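Local coordinates for FLAP endonuclease-1 protein (Methanocaldococcus jannaschii, PDB 1A77), which cuts 5'-flap structures in DNA during replication and repair, with both 5'-flap endonuclease and 5'-3' exonuclease activity, using magnesium ions, at residues 31-36 against 123-128. Numbering follows the deposited sequence.
Sequences ALYQFL and RVSYLT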
ATOM      1  N   ALA A  31       2.963   3.225   1.089  1.00  3.57           N
ATOM      2  CA  ALA A  31       4.098   4.124   0.942  1.00  2.00           C
ATOM      3  C   ALA A  31       3.920   5.421   1.741  1.00  6.26           C
ATOM      4  O   ALA A  31       4.842   5.880   2.419  1.00  6.15           O
ATOM      5  CB  ALA A  31       4.324   4.454  -0.542  1.00  6.58           C
ATOM      6  N   LEU A  32       2.734   6.008   1.648  1.00  8.69           N
ATOM      7  CA  LEU A  32       2.446   7.259   2.350  1.00  8.81           C
ATOM      8  C   LEU A  32       2.537   7.128   3.868  1.00 10.45           C
ATOM      9  O   LEU A  32       2.952   8.069   4.537  1.00 10.75           O
ATOM     10  CB  LEU A  32       1.060   7.761   1.976  1.00  8.02           C
ATOM     11  CG  LEU A  32       0.939   8.752   0.815  1.00 14.99           C
ATOM     12  CD1 LEU A  32       2.150   8.690  -0.099  1.00  8.11           C
ATOM     13  CD2 LEU A  32      -0.340   8.442   0.064  1.00 10.30           C
ATOM     14  N   TYR A  33       2.112   5.978   4.394  1.00 12.34           N
ATOM     15  CA  TYR A  33       2.161   5.710   5.831  1.00 13.48           C
ATOM     16  C   TYR A  33       3.635   5.544   6.209  1.00 12.16           C
ATOM     17  O   TYR A  33       4.078   5.978   7.271  1.00 12.22           O
ATOM     18  CB  TYR A  33       1.381   4.433   6.164  1.00 18.19           C
ATOM     19  CG  TYR A  33      -0.131   4.599   6.241  1.00 20.47           C
ATOM     20  CD1 TYR A  33      -0.714   5.524   7.107  1.00 22.06           C
ATOM     21  CD2 TYR A  33      -0.979   3.800   5.473  1.00 21.11           C
ATOM     22  CE1 TYR A  33      -2.101   5.648   7.204  1.00 19.86           C
ATOM     23  CE2 TYR A  33      -2.371   3.916   5.564  1.00 22.71           C
ATOM     24  CZ  TYR A  33      -2.922   4.842   6.426  1.00 21.09           C
ATOM     25  OH  TYR A  33      -4.294   4.987   6.493  1.00 21.51           O
ATOM     26  N   GLN A  34       4.389   4.908   5.318  1.00  8.29           N
ATOM     27  CA  GLN A  34       5.822   4.688   5.503  1.00 12.21           C
ATOM     28  C   GLN A  34       6.559   6.027   5.612  1.00  7.78           C
ATOM     29  O   GLN A  34       7.396   6.220   6.498  1.00  9.12           O
ATOM     30  CB  GLN A  34       6.369   3.879   4.312  1.00 14.33           C
ATOM     31  CG  GLN A  34       7.702   3.194   4.534  1.00 17.81           C
ATOM     32  CD  GLN A  34       7.790   2.486   5.870  1.00 17.24           C
ATOM     33  OE1 GLN A  34       7.011   1.582   6.160  1.00 23.15           O
ATOM     34  NE2 GLN A  34       8.742   2.901   6.693  1.00 19.68           N
ATOM     35  N   PHE A  35       6.237   6.952   4.710  1.00 10.06           N
ATOM     36  CA  PHE A  35       6.858   8.284   4.691  1.00  9.29           C
ATOM     37  C   PHE A  35       6.546   9.052   5.977  1.00  9.32           C
ATOM     38  O   PHE A  35       7.415   9.715   6.539  1.00 11.23           O
ATOM     39  CB  PHE A  35       6.343   9.118   3.494  1.00  6.76           C
ATOM     40  CG  PHE A  35       6.740   8.579   2.137  1.00 10.91           C
ATOM     41  CD1 PHE A  35       7.859   7.764   1.985  1.00  8.25           C
ATOM     42  CD2 PHE A  35       5.990   8.901   1.008  1.00  9.36           C
ATOM     43  CE1 PHE A  35       8.225   7.271   0.731  1.00 12.18           C
ATOM     44  CE2 PHE A  35       6.346   8.413  -0.250  1.00 11.78           C
ATOM     45  CZ  PHE A  35       7.467   7.597  -0.390  1.00  9.41           C
ATOM     46  N   LEU A  36       5.293   8.971   6.422  1.00 10.18           N
ATOM     47  CA  LEU A  36       4.866   9.668   7.624  1.00 13.00           C
ATOM     48  C   LEU A  36       5.613   9.157   8.846  1.00 14.02           C
ATOM     49  O   LEU A  36       5.957   9.929   9.742  1.00 12.89           O
ATOM     50  CB  LEU A  36       3.347   9.518   7.823  1.00 13.72           C
ATOM     51  CG  LEU A  36       2.487  10.393   6.895  1.00 14.84           C
ATOM     52  CD1 LEU A  36       1.048   9.889   6.841  1.00 14.48           C
ATOM     53  CD2 LEU A  36       2.534  11.837   7.394  1.00 10.21           C
ATOM     54  N   ARG A 123      -8.415   9.495  13.944  1.00 36.58           N
ATOM     55  CA  ARG A 123      -8.081   8.086  13.761  1.00 39.02           C
ATOM     56  C   ARG A 123      -7.741   7.850  12.296  1.00 38.83           C
ATOM     57  O   ARG A 123      -7.225   6.813  11.922  1.00 40.69           O
ATOM     58  CB  ARG A 123      -9.230   7.167  14.215  1.00 35.98           C
ATOM     59  CG  ARG A 123      -8.967   5.677  13.991  1.00 36.65           C
ATOM     60  CD  ARG A 123      -7.677   5.191  14.668  1.00 37.75           C
ATOM     61  NE  ARG A 123      -6.493   5.507  13.872  1.00 38.38           N
ATOM     62  CZ  ARG A 123      -5.567   6.401  14.221  1.00 41.81           C
ATOM     63  NH1 ARG A 123      -5.683   7.069  15.359  1.00 43.49           N
ATOM     64  NH2 ARG A 123      -4.542   6.655  13.415  1.00 41.61           N
ATOM     65  N   VAL A 124      -8.037   8.854  11.475  1.00 28.47           N
ATOM     66  CA  VAL A 124      -7.740   8.751  10.046  1.00 25.08           C
ATOM     67  C   VAL A 124      -6.225   9.050  10.000  1.00 23.74           C
ATOM     68  O   VAL A 124      -5.664   9.304   8.900  1.00 24.24           O
ATOM     69  CB  VAL A 124      -8.509   9.807   9.219  1.00 24.10           C
ATOM     70  CG1 VAL A 124      -8.170  11.122   9.824  1.00 22.99           C
ATOM     71  CG2 VAL A 124      -8.180   9.676   7.750  1.00 23.30           C
ATOM     72  N   SER A 125      -5.590   9.036  11.171  1.00 27.06           N
ATOM     73  CA  SER A 125      -4.159   9.288  11.321  1.00 19.97           C
ATOM     74  C   SER A 125      -3.774  10.624  10.704  1.00 17.18           C
ATOM     75  O   SER A 125      -4.641  11.437  10.383  1.00 15.19           O
ATOM     76  CB  SER A 125      -3.365   8.178  10.640  1.00 18.43           C
ATOM     77  OG  SER A 125      -3.489   8.295   9.242  1.00 17.50           O
ATOM     78  N   TYR A 126      -2.473  10.837  10.544  1.00 13.90           N
ATOM     79  CA  TYR A 126      -1.971  12.068   9.947  1.00 14.21           C
ATOM     80  C   TYR A 126      -2.257  12.019   8.435  1.00 14.21           C
ATOM     81  O   TYR A 126      -2.181  13.028   7.756  1.00 13.92           O
ATOM     82  CB  TYR A 126      -0.466  12.214  10.185  1.00 10.44           C
ATOM     83  CG  TYR A 126      -0.063  12.847  11.507  1.00 11.70           C
ATOM     84  CD1 TYR A 126      -0.887  13.779  12.150  1.00 16.20           C
ATOM     85  CD2 TYR A 126       1.160  12.528  12.109  1.00 11.93           C
ATOM     86  CE1 TYR A 126      -0.506  14.368  13.352  1.00 11.86           C
ATOM     87  CE2 TYR A 126       1.540  13.123  13.318  1.00 14.56           C
ATOM     88  CZ  TYR A 126       0.708  14.039  13.924  1.00 10.09           C
ATOM     89  OH  TYR A 126       1.090  14.647  15.109  1.00 18.24           O
ATOM     90  N   LEU A 127      -2.568  10.817   7.929  1.00 13.44           N
ATOM     91  CA  LEU A 127      -2.874  10.610   6.497  1.00 14.45           C
ATOM     92  C   LEU A 127      -4.358  10.857   6.288  1.00 12.52           C
ATOM     93  O   LEU A 127      -5.190   9.963   6.476  1.00 14.10           O
ATOM     94  CB  LEU A 127      -2.536   9.181   6.036  1.00 13.01           C
ATOM     95  CG  LEU A 127      -1.748   8.981   4.721  1.00 17.15           C
ATOM     96  CD1 LEU A 127      -2.030   7.606   4.133  1.00 17.21           C
ATOM     97  CD2 LEU A 127      -2.095  10.064   3.719  1.00 19.19           C
ATOM     98  N   THR A 128      -4.676  12.075   5.900  1.00 12.73           N
ATOM     99  CA  THR A 128      -6.043  12.489   5.664  1.00 13.87           C
ATOM    100  C   THR A 128      -6.370  12.446   4.180  1.00 11.85           C
ATOM    101  O   THR A 128      -5.472  12.460   3.337  1.00 13.22           O
ATOM    102  CB  THR A 128      -6.232  13.925   6.131  1.00 15.14           C
ATOM    103  OG1 THR A 128      -5.396  14.790   5.340  1.00 14.63           O
ATOM    104  CG2 THR A 128      -5.855  14.053   7.599  1.00 11.72           C
TER
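Y33 and L127 meet where the end of the long, largely irregular loop over the FEN1 active site lands on helix 28-38. The contact joins the N-domain to the I-domain, just before helix 129-142 begins. Its centre is a CH-pi contact. The methyl CD1 of L127 sits over the middle of the Y33 ring, 3.7 Å from the centroid and 12° off the ring normal. CG of Y33 stands anti to its carbonyl carbon (chi1 -80°), and this carries the ring out from the helix, with one face toward that methyl. The two side chains cross at about a right angle. The S125 OG lies at the ring edge, in its plane, 3.6 Å from Y33 CE1. The same OG accepts a hydrogen bond from the backbone N of L127 at 3.0 Å, with an angle of 151° at the hydrogen. This is an ST turn, and it ties down the backbone of the leucine whose methyl lies over one face of the ring. With an alanine in place of S125, the L127 N-H is likely to lose this acceptor, and the turn would be held less firmly beside the Y33 ring. L127 CG lies 3.6 Å from L36 CD1, and L127 CD1 lies 3.8 Å from L32 CB. The other L36 methyl, CD2, touches Y126 CB at 4.1 Å. No hydrogen bond links the two segments. The side chain of Y33 is about 7 Å from a bound magnesium ion and about 6 Å from that of D80, a predicted metal ligand. T128 then N-caps helix 129-142, with OG1 hydrogen-bonded to M131 N. L127 touches V132 of that helix, and L32 touches C135. L32 also packs on W77 and F79 of strand 74-79 and on V61 of helix 56-70.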